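Osmotically inducible lipoprotein OsmE (Pseudomonas aeruginosa PAO1, PDB 4DM5) is of unknown function but, as an osmotically inducible lipoprotein with a BamE-family domain, probably acts at the cell envelope. Local coordinates at residues A[38-43]-A[54-59]; A[45-50]-A[87-92]; A[22-27]-A[75-80]. All coordinates share one frame; numbering follows the deposited sequence.

Interaction 1: residues A[38-43]-A[54-59]; sequences GTPSGT and NSYILN
P40 lies against Y56 and N54, and its CB and CG meet different neighbours. P40 CB sits 3.5 Å from S55 O and also packs on CE1 of the Y56 ring; P40 CG, one bond further, lies 3.9 Å from N54 ND2. The tyrosine ring is held at its hydroxyl end: N54 ND2 donates to Y56 OH at 3.0 Å, tilted slightly out of the amide plane, and OH in turn donates to a water that gives its own proton to the carbonyl O of G38. That same G38 oxygen lies in the ring plane, at the edge. Across the two strands, at a non-hydrogen-bonded pair, the side chains of T43 and N54 lie side by side, pointing the same way, with T43 CG2 3.1 Å from N54 OD1. CG2 is there because it stands anti to the backbone N, with OG1 turned beside that nitrogen (chi1 -45°). S55 N gives a nearly straight bond (178°) to G42 O, whereas S55 O receives only weak bonds from S41 N and G42 N. Two residues thus face one: a classic beta bulge, where 38-41 enters the antiparallel hairpin of strands 42-45 and 52-60.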
ATOM      1  N   GLY A  38      -1.353  10.487   2.989  1.00 23.22           N
ATOM      2  CA  GLY A  38      -1.953  11.429   2.003  1.00 24.63           C
ATOM      3  C   GLY A  38      -2.806  10.726   0.963  1.00 24.82           C
ATOM      4  O   GLY A  38      -3.202   9.510   1.173  1.00 24.43           O
ATOM      5  N   THR A  39      -3.228  11.479  -0.048  1.00 26.82           N
ATOM      6  CA  THR A  39      -4.156  10.961  -1.033  1.00 25.88           C
ATOM      7  C   THR A  39      -3.539   9.839  -1.891  1.00 23.01           C
ATOM      8  O   THR A  39      -2.479  10.015  -2.469  1.00 24.59           O
ATOM      9  CB  THR A  39      -4.588  12.096  -1.966  1.00 30.55           C
ATOM     10  OG1 THR A  39      -5.123  13.101  -1.116  1.00 35.98           O
ATOM     11  CG2 THR A  39      -5.663  11.621  -2.927  1.00 29.48           C
ATOM     12  N   PRO A  40      -4.170   8.661  -1.861  1.00 21.97           N
ATOM     13  CA  PRO A  40      -3.713   7.637  -2.825  1.00 21.89           C
ATOM     14  C   PRO A  40      -3.743   8.009  -4.237  1.00 25.22           C
ATOM     15  O   PRO A  40      -4.613   8.835  -4.688  1.00 23.96           O
ATOM     16  CB  PRO A  40      -4.584   6.390  -2.562  1.00 24.61           C
ATOM     17  CG  PRO A  40      -5.245   6.663  -1.226  1.00 23.01           C
ATOM     18  CD  PRO A  40      -5.346   8.229  -1.091  1.00 22.48           C
ATOM     19  N   SER A  41      -2.823   7.491  -5.038  1.00 24.69           N
ATOM     20  CA  SER A  41      -3.022   7.583  -6.508  1.00 30.27           C
ATOM     21  C   SER A  41      -4.321   6.966  -6.950  1.00 32.80           C
ATOM     22  O   SER A  41      -5.027   7.481  -7.815  1.00 39.38           O
ATOM     23  CB  SER A  41      -1.890   6.904  -7.264  1.00 37.71           C
ATOM     24  OG  SER A  41      -0.720   7.531  -6.842  1.00 46.68           O
ATOM     25  N   GLY A  42      -4.699   5.879  -6.305  1.00 29.37           N
ATOM     26  CA  GLY A  42      -5.886   5.159  -6.606  1.00 29.90           C
ATOM     27  C   GLY A  42      -6.367   4.246  -5.481  1.00 28.31           C
ATOM     28  O   GLY A  42      -5.600   3.907  -4.605  1.00 23.99           O
ATOM     29  N   THR A  43      -7.643   3.897  -5.429  1.00 28.18           N
ATOM     30  CA  THR A  43      -8.203   2.985  -4.483  1.00 27.09           C
ATOM     31  C   THR A  43      -9.017   1.999  -5.281  1.00 27.50           C
ATOM     32  O   THR A  43      -9.522   2.359  -6.405  1.00 32.11           O
ATOM     33  CB  THR A  43      -8.911   3.574  -3.233  1.00 30.22           C
ATOM     34  OG1 THR A  43      -8.178   4.625  -2.621  1.00 42.72           O
ATOM     35  CG2 THR A  43      -9.156   2.618  -2.207  1.00 33.89           C
ATOM     36  N   ASN A  54      -5.130   0.498  -1.428  1.00 17.00           N
ATOM     37  CA  ASN A  54      -4.741   1.830  -1.877  1.00 16.58           C
ATOM     38  C   ASN A  54      -3.413   1.790  -2.598  1.00 16.19           C
ATOM     39  O   ASN A  54      -2.447   1.134  -2.106  1.00 16.53           O
ATOM     40  CB  ASN A  54      -4.455   2.722  -0.636  1.00 18.15           C
ATOM     41  CG  ASN A  54      -5.694   3.100   0.234  1.00 19.84           C
ATOM     42  OD1 ASN A  54      -6.805   2.788  -0.162  1.00 24.82           O
ATOM     43  ND2 ASN A  54      -5.478   3.780   1.349  1.00 22.68           N
ATOM     44  N   SER A  55      -3.373   2.455  -3.739  1.00 18.12           N
ATOM     45  CA  SER A  55      -2.079   2.419  -4.546  1.00 18.31           C
ATOM     46  C   SER A  55      -1.439   3.768  -4.397  1.00 18.40           C
ATOM     47  O   SER A  55      -2.120   4.837  -4.468  1.00 20.66           O
ATOM     48  CB  SER A  55      -2.303   2.219  -6.032  1.00 23.05           C
ATOM     49  OG  SER A  55      -2.678   0.909  -6.348  1.00 31.17           O
ATOM     50  N   TYR A  56      -0.094   3.802  -4.332  1.00 16.85           N
ATOM     51  CA  TYR A  56       0.697   5.065  -4.235  1.00 18.74           C
ATOM     52  C   TYR A  56       1.897   4.998  -5.115  1.00 18.54           C
ATOM     53  O   TYR A  56       2.294   3.864  -5.593  1.00 18.16           O
ATOM     54  CB  TYR A  56       1.221   5.257  -2.808  1.00 17.67           C
ATOM     55  CG  TYR A  56       0.136   5.146  -1.734  1.00 16.98           C
ATOM     56  CD1 TYR A  56      -0.481   6.311  -1.302  1.00 19.47           C
ATOM     57  CD2 TYR A  56      -0.225   3.953  -1.184  1.00 15.90           C
ATOM     58  CE1 TYR A  56      -1.461   6.264  -0.303  1.00 18.98           C
ATOM     59  CE2 TYR A  56      -1.219   3.827  -0.169  1.00 17.09           C
ATOM     60  CZ  TYR A  56      -1.812   5.035   0.280  1.00 19.20           C
ATOM     61  OH  TYR A  56      -2.734   5.023   1.274  1.00 20.35           O
ATOM     62  N   ILE A  57       2.441   6.181  -5.404  1.00 20.67           N
ATOM     63  CA  ILE A  57       3.771   6.194  -6.003  1.00 20.29           C
ATOM     64  C   ILE A  57       4.613   6.956  -4.975  1.00 21.72           C
ATOM     65  O   ILE A  57       4.391   8.137  -4.696  1.00 23.41           O
ATOM     66  CB  ILE A  57       3.758   6.976  -7.350  1.00 23.64           C
ATOM     67  CG1 ILE A  57       2.858   6.253  -8.352  1.00 27.55           C
ATOM     68  CG2 ILE A  57       5.229   7.177  -7.772  1.00 24.74           C
ATOM     69  CD1 ILE A  57       3.334   4.913  -8.864  1.00 31.41           C
ATOM     70  N   LEU A  58       5.634   6.292  -4.456  1.00 20.58           N
ATOM     71  CA  LEU A  58       6.574   6.989  -3.559  1.00 20.12           C
ATOM     72  C   LEU A  58       7.552   7.745  -4.421  1.00 21.80           C
ATOM     73  O   LEU A  58       7.952   7.219  -5.530  1.00 24.53           O
ATOM     74  CB  LEU A  58       7.331   5.956  -2.740  1.00 19.43           C
ATOM     75  CG  LEU A  58       6.533   4.956  -1.879  1.00 21.23           C
ATOM     76  CD1 LEU A  58       7.475   3.951  -1.239  1.00 22.73           C
ATOM     77  CD2 LEU A  58       5.612   5.683  -0.915  1.00 23.59           C
ATOM     78  N   ASN A  59       7.910   8.942  -3.971  1.00 22.53           N
ATOM     79  CA  ASN A  59       8.834   9.766  -4.766  1.00 25.24           C
ATOM     80  C   ASN A  59       9.873  10.288  -3.788  1.00 24.38           C
ATOM     81  O   ASN A  59       9.578  11.146  -2.914  1.00 25.41           O
ATOM     82  CB  ASN A  59       8.029  10.911  -5.410  1.00 31.36           C
ATOM     83  CG  ASN A  59       8.813  11.660  -6.448  1.00 38.27           C
ATOM     84  OD1 ASN A  59       9.961  11.349  -6.752  1.00 38.37           O
ATOM     85  ND2 ASN A  59       8.164  12.642  -7.036  1.00 44.00           N
TER
HETATM   86  O   HOH W   1      -2.550   7.361   2.694  1.00 21.27           O
HETATM   87  O   HOH W   2       0.763   8.361  -4.371  1.00 34.91           O
HETATM   88  O   HOH W   3      -8.740   5.251   0.248  1.00 36.86           O

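Interaction 2: residues A[45-50]-A[87-92]; sequences KRLMKP and ELDRHE
E92 lays its side chain along M48, E92 CB 4.0 Å from CB of the selenomethionine, the two side chains running past each other in opposite directions, and its carboxylate end is crossed by K49. The contact joins the loop of the 42-45/52-60 hairpin to the C-terminal helix 85-94, and its polar centre is a salt-bridge network of R46, K49 and E92. E92 is extended beyond CG (chi2 177°), which carries its carboxylate away from the helix to the two basic side chains. R46 NH2 meets E92 OE2 at 3.1 Å and 171°, in the guanidinium plane and on the syn lone pair of the oxygen, though the two flat groups are turned 38° apart. The other terminal nitrogen of R46, NH1, is engaged by D78 and the carbonyl O of F71, so the guanidinium is gripped at both ends and its rotation should be fixed. K49 passes E92 at about a right angle: K49 CG and CD lie 3.6 Å from E92 OE1, while NZ forms a long salt bridge to OE2. Two positive groups near one carboxylate would be expected to stabilise its charged form.

One helical turn earlier, D89 crosses the start of the L47 side chain. L47 CB packs against its carboxylate carbon, D89 CG, at 3.4 Å, and the backbone N of L47 donates to D89 OD1 at 2.9 Å, approaching from well above the carboxylate plane. A water ties the two acidic residues together: it accepts a hydrogen bond from M48 N and donates to D89 OD1 and to E92 OE1, each at 2.8 Å.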
ATOM      1  N   LYS A  45     -11.413  -2.046  -4.869  1.00 27.63           N
ATOM      2  CA  LYS A  45     -11.780  -3.191  -4.165  1.00 25.88           C
ATOM      3  C   LYS A  45     -10.752  -4.263  -4.481  1.00 24.25           C
ATOM      4  O   LYS A  45     -10.235  -4.331  -5.605  1.00 29.44           O
ATOM      5  CB  LYS A  45     -13.174  -3.622  -4.770  1.00 28.51           C
ATOM      6  CG  LYS A  45     -13.546  -5.009  -4.314  1.00 34.15           C
ATOM      7  CD  LYS A  45     -14.175  -4.962  -2.944  1.00 36.90           C
ATOM      8  CE  LYS A  45     -14.291  -6.362  -2.381  1.00 33.74           C
ATOM      9  NZ  LYS A  45     -13.002  -7.067  -2.193  1.00 32.74           N
ATOM     10  N   ARG A  46     -10.389  -5.117  -3.503  1.00 23.41           N
ATOM     11  CA  ARG A  46      -9.449  -6.226  -3.735  1.00 26.29           C
ATOM     12  C   ARG A  46     -10.122  -7.246  -4.624  1.00 26.98           C
ATOM     13  O   ARG A  46     -11.256  -7.629  -4.350  1.00 27.11           O
ATOM     14  CB  ARG A  46      -8.841  -6.903  -2.481  1.00 27.37           C
ATOM     15  CG  ARG A  46      -8.072  -5.974  -1.603  1.00 28.62           C
ATOM     16  CD  ARG A  46      -7.880  -6.713  -0.292  1.00 25.19           C
ATOM     17  NE  ARG A  46      -6.729  -7.637  -0.243  1.00 25.45           N
ATOM     18  CZ  ARG A  46      -6.204  -7.990   0.925  1.00 22.61           C
ATOM     19  NH1 ARG A  46      -6.716  -7.441   1.947  1.00 23.93           N
ATOM     20  NH2 ARG A  46      -5.160  -8.792   1.026  1.00 25.97           N
ATOM     21  N   LEU A  47      -9.419  -7.666  -5.659  1.00 27.65           N
ATOM     22  CA  LEU A  47     -10.044  -8.604  -6.575  1.00 29.09           C
ATOM     23  C   LEU A  47     -10.357  -9.934  -5.963  1.00 29.43           C
ATOM     24  O   LEU A  47     -11.451 -10.457  -6.197  1.00 33.05           O
ATOM     25  CB  LEU A  47      -9.118  -8.767  -7.804  1.00 29.19           C
ATOM     26  CG  LEU A  47      -9.712  -9.557  -8.960  1.00 34.71           C
ATOM     27  CD1 LEU A  47     -10.815  -8.731  -9.670  1.00 34.94           C
ATOM     28  CD2 LEU A  47      -8.583  -9.916  -9.936  1.00 33.55           C
HETATM   29  N   MSE A  48      -9.425 -10.498  -5.201  1.00 32.21           N
HETATM   30  CA  MSE A  48      -9.506 -11.888  -4.735  1.00 34.40           C
HETATM   31  C   MSE A  48      -9.863 -12.128  -3.283  1.00 39.22           C
HETATM   32  O   MSE A  48     -10.147 -13.244  -2.935  1.00 38.63           O
HETATM   33  CB  MSE A  48      -8.205 -12.634  -4.958  1.00 37.31           C
HETATM   34  CG  MSE A  48      -7.783 -12.444  -6.430  1.00 33.93           C
HETATM   35 SE   MSE A  48      -8.936 -13.366  -7.774  0.65 42.91          SE
HETATM   36  CE  MSE A  48      -8.651 -14.978  -6.691  1.00 37.25           C
ATOM     37  N   LYS A  49      -9.801 -11.094  -2.434  1.00 35.54           N
ATOM     38  CA  LYS A  49     -10.027 -11.208  -0.938  1.00 37.31           C
ATOM     39  C   LYS A  49     -11.030 -10.151  -0.521  1.00 36.68           C
ATOM     40  O   LYS A  49     -11.169  -9.139  -1.199  1.00 31.26           O
ATOM     41  CB  LYS A  49      -8.741 -11.003  -0.161  1.00 39.15           C
ATOM     42  CG  LYS A  49      -7.770 -12.112  -0.374  1.00 44.80           C
ATOM     43  CD  LYS A  49      -6.575 -12.111   0.526  1.00 48.67           C
ATOM     44  CE  LYS A  49      -5.687 -13.233   0.006  1.00 50.91           C
ATOM     45  NZ  LYS A  49      -4.284 -13.193   0.523  1.00 53.50           N
ATOM     46  N   PRO A  50     -11.747 -10.356   0.626  1.00 33.34           N
ATOM     47  CA  PRO A  50     -12.505  -9.182   1.083  1.00 30.13           C
ATOM     48  C   PRO A  50     -11.512  -8.018   1.359  1.00 24.29           C
ATOM     49  O   PRO A  50     -10.324  -8.237   1.717  1.00 29.43           O
ATOM     50  CB  PRO A  50     -13.146  -9.690   2.395  1.00 28.86           C
ATOM     51  CG  PRO A  50     -13.523 -11.099   2.008  1.00 33.49           C
ATOM     52  CD  PRO A  50     -12.304 -11.593   1.225  1.00 34.90           C
ATOM     53  N   GLU A  87      -0.954  -4.969  -9.451  1.00 22.07           N
ATOM     54  CA  GLU A  87       0.015  -6.032  -9.285  1.00 23.23           C
ATOM     55  C   GLU A  87      -0.334  -7.033  -8.196  1.00 24.33           C
ATOM     56  O   GLU A  87      -0.110  -8.224  -8.327  1.00 25.60           O
ATOM     57  CB  GLU A  87       1.465  -5.515  -9.251  1.00 28.21           C
ATOM     58  CG  GLU A  87       1.954  -4.663 -10.431  1.00 30.81           C
ATOM     59  CD  GLU A  87       3.375  -4.143 -10.111  1.00 39.77           C
ATOM     60  OE1 GLU A  87       3.642  -3.146  -9.317  1.00 30.99           O
ATOM     61  OE2 GLU A  87       4.304  -4.800 -10.643  1.00 45.20           O
ATOM     62  N   LEU A  88      -0.793  -6.505  -7.077  1.00 21.46           N
ATOM     63  CA  LEU A  88      -1.214  -7.320  -5.999  1.00 21.63           C
ATOM     64  C   LEU A  88      -2.340  -8.263  -6.497  1.00 24.80           C
ATOM     65  O   LEU A  88      -2.264  -9.440  -6.244  1.00 25.53           O
ATOM     66  CB  LEU A  88      -1.674  -6.398  -4.823  1.00 21.94           C
ATOM     67  CG  LEU A  88      -2.127  -7.196  -3.602  1.00 22.24           C
ATOM     68  CD1 LEU A  88      -0.971  -8.100  -3.166  1.00 26.22           C
ATOM     69  CD2 LEU A  88      -2.318  -6.171  -2.494  1.00 21.59           C
ATOM     70  N   ASP A  89      -3.305  -7.669  -7.186  1.00 26.98           N
ATOM     71  CA  ASP A  89      -4.486  -8.507  -7.660  1.00 27.09           C
ATOM     72  C   ASP A  89      -3.954  -9.600  -8.549  1.00 30.68           C
ATOM     73  O   ASP A  89      -4.417 -10.779  -8.401  1.00 31.02           O
ATOM     74  CB  ASP A  89      -5.406  -7.636  -8.428  1.00 29.19           C
ATOM     75  CG  ASP A  89      -6.368  -6.857  -7.554  1.00 29.28           C
ATOM     76  OD1 ASP A  89      -6.637  -7.093  -6.294  1.00 27.42           O
ATOM     77  OD2 ASP A  89      -6.867  -5.890  -8.158  1.00 33.13           O
ATOM     78  N   ARG A  90      -3.009  -9.211  -9.407  1.00 27.66           N
ATOM     79  CA  ARG A  90      -2.340 -10.218 -10.364  1.00 29.53           C
ATOM     80  C   ARG A  90      -1.710 -11.383  -9.541  1.00 34.80           C
ATOM     81  O   ARG A  90      -1.987 -12.597  -9.749  1.00 36.50           O
ATOM     82  CB  ARG A  90      -1.445  -9.453 -11.418  1.00 29.93           C
ATOM     83  CG  ARG A  90      -0.499 -10.163 -12.357  1.00 34.38           C
ATOM     84  CD  ARG A  90      -1.177 -10.252 -13.710  1.00 41.52           C
ATOM     85  NE  ARG A  90      -1.820 -11.544 -13.696  1.00 44.06           N
ATOM     86  CZ  ARG A  90      -2.762 -11.993 -14.532  1.00 43.67           C
ATOM     87  NH1 ARG A  90      -3.179 -13.246 -14.372  1.00 47.61           N
ATOM     88  NH2 ARG A  90      -3.301 -11.217 -15.491  1.00 37.78           N
ATOM     89  N   HIS A  91      -0.963 -11.040  -8.486  1.00 29.32           N
ATOM     90  CA  HIS A  91      -0.455 -12.017  -7.558  1.00 35.25           C
ATOM     91  C   HIS A  91      -1.435 -12.843  -6.749  1.00 37.04           C
ATOM     92  O   HIS A  91      -1.225 -14.055  -6.592  1.00 42.43           O
ATOM     93  CB  HIS A  91       0.578 -11.377  -6.594  1.00 39.62           C
ATOM     94  CG  HIS A  91       1.251 -12.405  -5.723  1.00 44.90           C
ATOM     95  ND1 HIS A  91       0.932 -12.573  -4.416  1.00 50.76           N
ATOM     96  CD2 HIS A  91       2.183 -13.401  -6.038  1.00 49.94           C
ATOM     97  CE1 HIS A  91       1.637 -13.607  -3.906  1.00 49.80           C
ATOM     98  NE2 HIS A  91       2.417 -14.109  -4.899  1.00 54.26           N
ATOM     99  N   GLU A  92      -2.474 -12.258  -6.168  1.00 39.31           N
ATOM    100  CA  GLU A  92      -3.406 -13.062  -5.374  1.00 39.13           C
ATOM    101  C   GLU A  92      -4.205 -14.019  -6.310  1.00 43.55           C
ATOM    102  O   GLU A  92      -4.640 -15.093  -5.839  1.00 46.45           O
ATOM    103  CB  GLU A  92      -4.301 -12.224  -4.431  1.00 44.38           C
ATOM    104  CG  GLU A  92      -3.470 -11.565  -3.301  1.00 44.92           C
ATOM    105  CD  GLU A  92      -4.227 -10.641  -2.316  1.00 53.45           C
ATOM    106  OE1 GLU A  92      -5.444 -10.429  -2.504  1.00 56.39           O
ATOM    107  OE2 GLU A  92      -3.608 -10.081  -1.335  1.00 53.60           O
TER
HETATM  108  O   HOH W   4      -6.696  -9.406  -4.794  1.00 29.57           O

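Interaction 3: residues A[22-27]-A[75-80]; sequences KDVEKG and GKVDGS
V24 and V77 meet at an angle, V24 CG1 against V77 CG2 at 4.1 Å, where the loop between helices 19-22 and 30-37 packs on the start of edge strand 77-81 in the antiparallel sheet of the BamE-family domain. Both side chains set out toward each other's segment. In V77, CG1 is anti to the backbone N (chi1 171°); CB, CG1 and CG2 all gather round the carbonyl O of E25, with V77 CB 3.4 Å from E25 O, CG1 extending toward K26 CA and CG2 toward V24 CG1. The isopropyl group thus packs against that carbonyl oxygen. V77 also touches V33, V69 and F71, so it packs the end strand of the sheet against helix 30-37.

Around the apolar pair the backbone is joined by one bond: G27 N donates to V77 O at 2.9 Å and 165°, in the carbonyl plane and on a lone pair. K76 packs its CB, CG and CD alongside G27 O. K26 starts off away from the strand, yet its long arm, nearly extended as far as CE, comes back across D78 and sets K26 NZ 4.0 Å from D78 CA. The carboxylate of D78, which with G79 forms a classic beta bulge opposite S70, is turned to S70 and R46, and K26 NZ reaches the strand backbone through water instead. One water, 2.9 Å from K26 NZ, donates to D78 O; a second, weakly held by NZ, donates to V77 O at 2.8 Å.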
ATOM      1  N   LYS A  22       7.360   3.719   6.981  1.00 18.16           N
ATOM      2  CA  LYS A  22       7.801   3.697   8.315  1.00 20.43           C
ATOM      3  C   LYS A  22       6.658   3.590   9.339  1.00 19.19           C
ATOM      4  O   LYS A  22       6.838   2.977  10.442  1.00 22.25           O
ATOM      5  CB  LYS A  22       8.571   4.983   8.545  1.00 23.53           C
ATOM      6  CG  LYS A  22       9.323   4.937   9.894  1.00 28.35           C
ATOM      7  CD  LYS A  22      10.269   6.106   9.868  1.00 33.24           C
ATOM      8  CE  LYS A  22       9.488   7.374  10.097  1.00 38.42           C
ATOM      9  NZ  LYS A  22       9.444   7.707  11.560  1.00 48.19           N
ATOM     10  N   ASP A  23       5.485   4.173   8.977  1.00 19.68           N
ATOM     11  CA  ASP A  23       4.518   4.399  10.067  1.00 19.67           C
ATOM     12  C   ASP A  23       3.231   3.592   9.942  1.00 20.13           C
ATOM     13  O   ASP A  23       2.436   3.570  10.926  1.00 23.61           O
ATOM     14  CB  ASP A  23       4.091   5.835  10.097  1.00 22.00           C
ATOM     15  CG  ASP A  23       5.266   6.750  10.396  1.00 25.95           C
ATOM     16  OD1 ASP A  23       6.193   6.388  11.179  1.00 28.95           O
ATOM     17  OD2 ASP A  23       5.221   7.871   9.826  1.00 29.11           O
ATOM     18  N   VAL A  24       2.965   2.986   8.787  1.00 18.24           N
ATOM     19  CA  VAL A  24       1.718   2.211   8.629  1.00 17.37           C
ATOM     20  C   VAL A  24       1.857   0.875   9.301  1.00 18.45           C
ATOM     21  O   VAL A  24       2.833   0.140   8.985  1.00 23.59           O
ATOM     22  CB  VAL A  24       1.332   2.060   7.154  1.00 16.79           C
ATOM     23  CG1 VAL A  24       0.201   1.022   6.912  1.00 16.88           C
ATOM     24  CG2 VAL A  24       0.945   3.397   6.577  1.00 18.50           C
ATOM     25  N   GLU A  25       0.936   0.472  10.156  1.00 18.86           N
ATOM     26  CA  GLU A  25       1.047  -0.751  10.926  1.00 19.20           C
ATOM     27  C   GLU A  25      -0.148  -1.681  10.648  1.00 16.88           C
ATOM     28  O   GLU A  25      -1.256  -1.237  10.320  1.00 18.13           O
ATOM     29  CB  GLU A  25       0.961  -0.515  12.506  1.00 23.14           C
ATOM     30  CG  GLU A  25       2.313  -0.133  13.145  1.00 28.78           C
ATOM     31  CD  GLU A  25       3.348  -1.300  13.299  1.00 32.99           C
ATOM     32  OE1 GLU A  25       3.038  -2.538  13.470  1.00 34.17           O
ATOM     33  OE2 GLU A  25       4.585  -0.961  13.185  1.00 35.54           O
ATOM     34  N   LYS A  26       0.010  -3.029  10.785  1.00 17.48           N
ATOM     35  CA  LYS A  26      -1.070  -3.973  10.753  1.00 18.81           C
ATOM     36  C   LYS A  26      -2.187  -3.564  11.738  1.00 18.82           C
ATOM     37  O   LYS A  26      -1.874  -3.153  12.843  1.00 19.83           O
ATOM     38  CB  LYS A  26      -0.477  -5.365  11.105  1.00 23.02           C
ATOM     39  CG  LYS A  26      -1.485  -6.466  10.995  1.00 26.53           C
ATOM     40  CD  LYS A  26      -0.795  -7.852  11.240  1.00 34.90           C
ATOM     41  CE  LYS A  26      -1.650  -9.051  10.845  1.00 43.20           C
ATOM     42  NZ  LYS A  26      -2.652  -8.768   9.779  1.00 45.20           N
ATOM     43  N   GLY A  27      -3.423  -3.634  11.328  1.00 18.86           N
ATOM     44  CA  GLY A  27      -4.543  -3.369  12.176  1.00 18.67           C
ATOM     45  C   GLY A  27      -5.043  -1.935  12.090  1.00 18.26           C
ATOM     46  O   GLY A  27      -6.068  -1.655  12.718  1.00 20.35           O
ATOM     47  N   GLY A  75     -11.794  -3.608   7.288  1.00 20.31           N
ATOM     48  CA  GLY A  75     -11.318  -2.273   7.156  1.00 20.59           C
ATOM     49  C   GLY A  75      -9.927  -2.020   7.755  1.00 20.89           C
ATOM     50  O   GLY A  75      -9.580  -0.841   7.960  1.00 22.12           O
ATOM     51  N   LYS A  76      -9.236  -3.083   8.166  1.00 18.61           N
ATOM     52  CA  LYS A  76      -7.976  -2.844   8.934  1.00 18.46           C
ATOM     53  C   LYS A  76      -6.774  -3.269   8.094  1.00 16.24           C
ATOM     54  O   LYS A  76      -6.869  -4.259   7.335  1.00 16.96           O
ATOM     55  CB  LYS A  76      -8.001  -3.671  10.207  1.00 20.61           C
ATOM     56  CG  LYS A  76      -9.121  -3.252  11.173  1.00 24.54           C
ATOM     57  CD  LYS A  76      -9.019  -4.073  12.451  1.00 30.26           C
ATOM     58  CE  LYS A  76     -10.068  -3.576  13.463  1.00 41.14           C
ATOM     59  NZ  LYS A  76     -11.318  -4.218  13.007  1.00 43.87           N
ATOM     60  N   VAL A  77      -5.668  -2.576   8.204  1.00 16.46           N
ATOM     61  CA  VAL A  77      -4.513  -2.934   7.345  1.00 14.64           C
ATOM     62  C   VAL A  77      -4.125  -4.383   7.577  1.00 16.07           C
ATOM     63  O   VAL A  77      -3.967  -4.849   8.701  1.00 16.74           O
ATOM     64  CB  VAL A  77      -3.306  -2.042   7.753  1.00 14.60           C
ATOM     65  CG1 VAL A  77      -2.023  -2.561   7.027  1.00 14.58           C
ATOM     66  CG2 VAL A  77      -3.556  -0.616   7.365  1.00 16.10           C
ATOM     67  N   ASP A  78      -3.908  -5.095   6.491  1.00 15.23           N
ATOM     68  CA  ASP A  78      -3.410  -6.495   6.522  1.00 17.56           C
ATOM     69  C   ASP A  78      -2.176  -6.640   5.633  1.00 16.03           C
ATOM     70  O   ASP A  78      -1.607  -7.746   5.621  1.00 19.08           O
ATOM     71  CB  ASP A  78      -4.464  -7.558   6.238  1.00 17.85           C
ATOM     72  CG  ASP A  78      -4.984  -7.475   4.864  1.00 19.39           C
ATOM     73  OD1 ASP A  78      -4.616  -6.564   4.075  1.00 18.41           O
ATOM     74  OD2 ASP A  78      -5.835  -8.404   4.494  1.00 24.46           O
ATOM     75  N   GLY A  79      -1.761  -5.597   4.969  1.00 14.91           N
ATOM     76  CA  GLY A  79      -0.579  -5.729   4.079  1.00 15.97           C
ATOM     77  C   GLY A  79      -0.091  -4.440   3.531  1.00 15.01           C
ATOM     78  O   GLY A  79      -0.830  -3.415   3.502  1.00 14.21           O
ATOM     79  N   SER A  80       1.141  -4.442   3.056  1.00 15.10           N
ATOM     80  CA  SER A  80       1.679  -3.314   2.333  1.00 13.46           C
ATOM     81  C   SER A  80       2.914  -3.816   1.597  1.00 14.30           C
ATOM     82  O   SER A  80       3.397  -4.913   1.882  1.00 16.58           O
ATOM     83  CB  SER A  80       2.056  -2.081   3.244  1.00 15.42           C
ATOM     84  OG  SER A  80       3.190  -2.433   4.037  1.00 16.75           O
TER
HETATM   85  O   HOH W   5      -5.469  -6.899   9.906  1.00 32.34           O
HETATM   86  O   HOH W   6      -1.092  -9.632   7.541  1.00 37.44           O

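In the fold
Interactions 1 and 3 reach the two outermost strands of the same four-stranded sheet, on opposite sides of the chain's centre; their centres are 14 Å apart and their nearest atoms about 7 Å, without touching. Interaction 2 lies about 16 Å from each of them, centre to centre. Its segments alternate with those of interaction 1 along the chain: 45-50 starts at the last residue of strand 42-45, just after 38-43, and runs into the hairpin loop. It is tied to interaction 3 by the salt bridge between R46 NH1 and D78 OD2, 2.9 Å. That arginine therefore links the C-terminal helix, through E92, with edge strand 77-81. V33 of helix 30-37 touches side chains of both interactions 1 and 3.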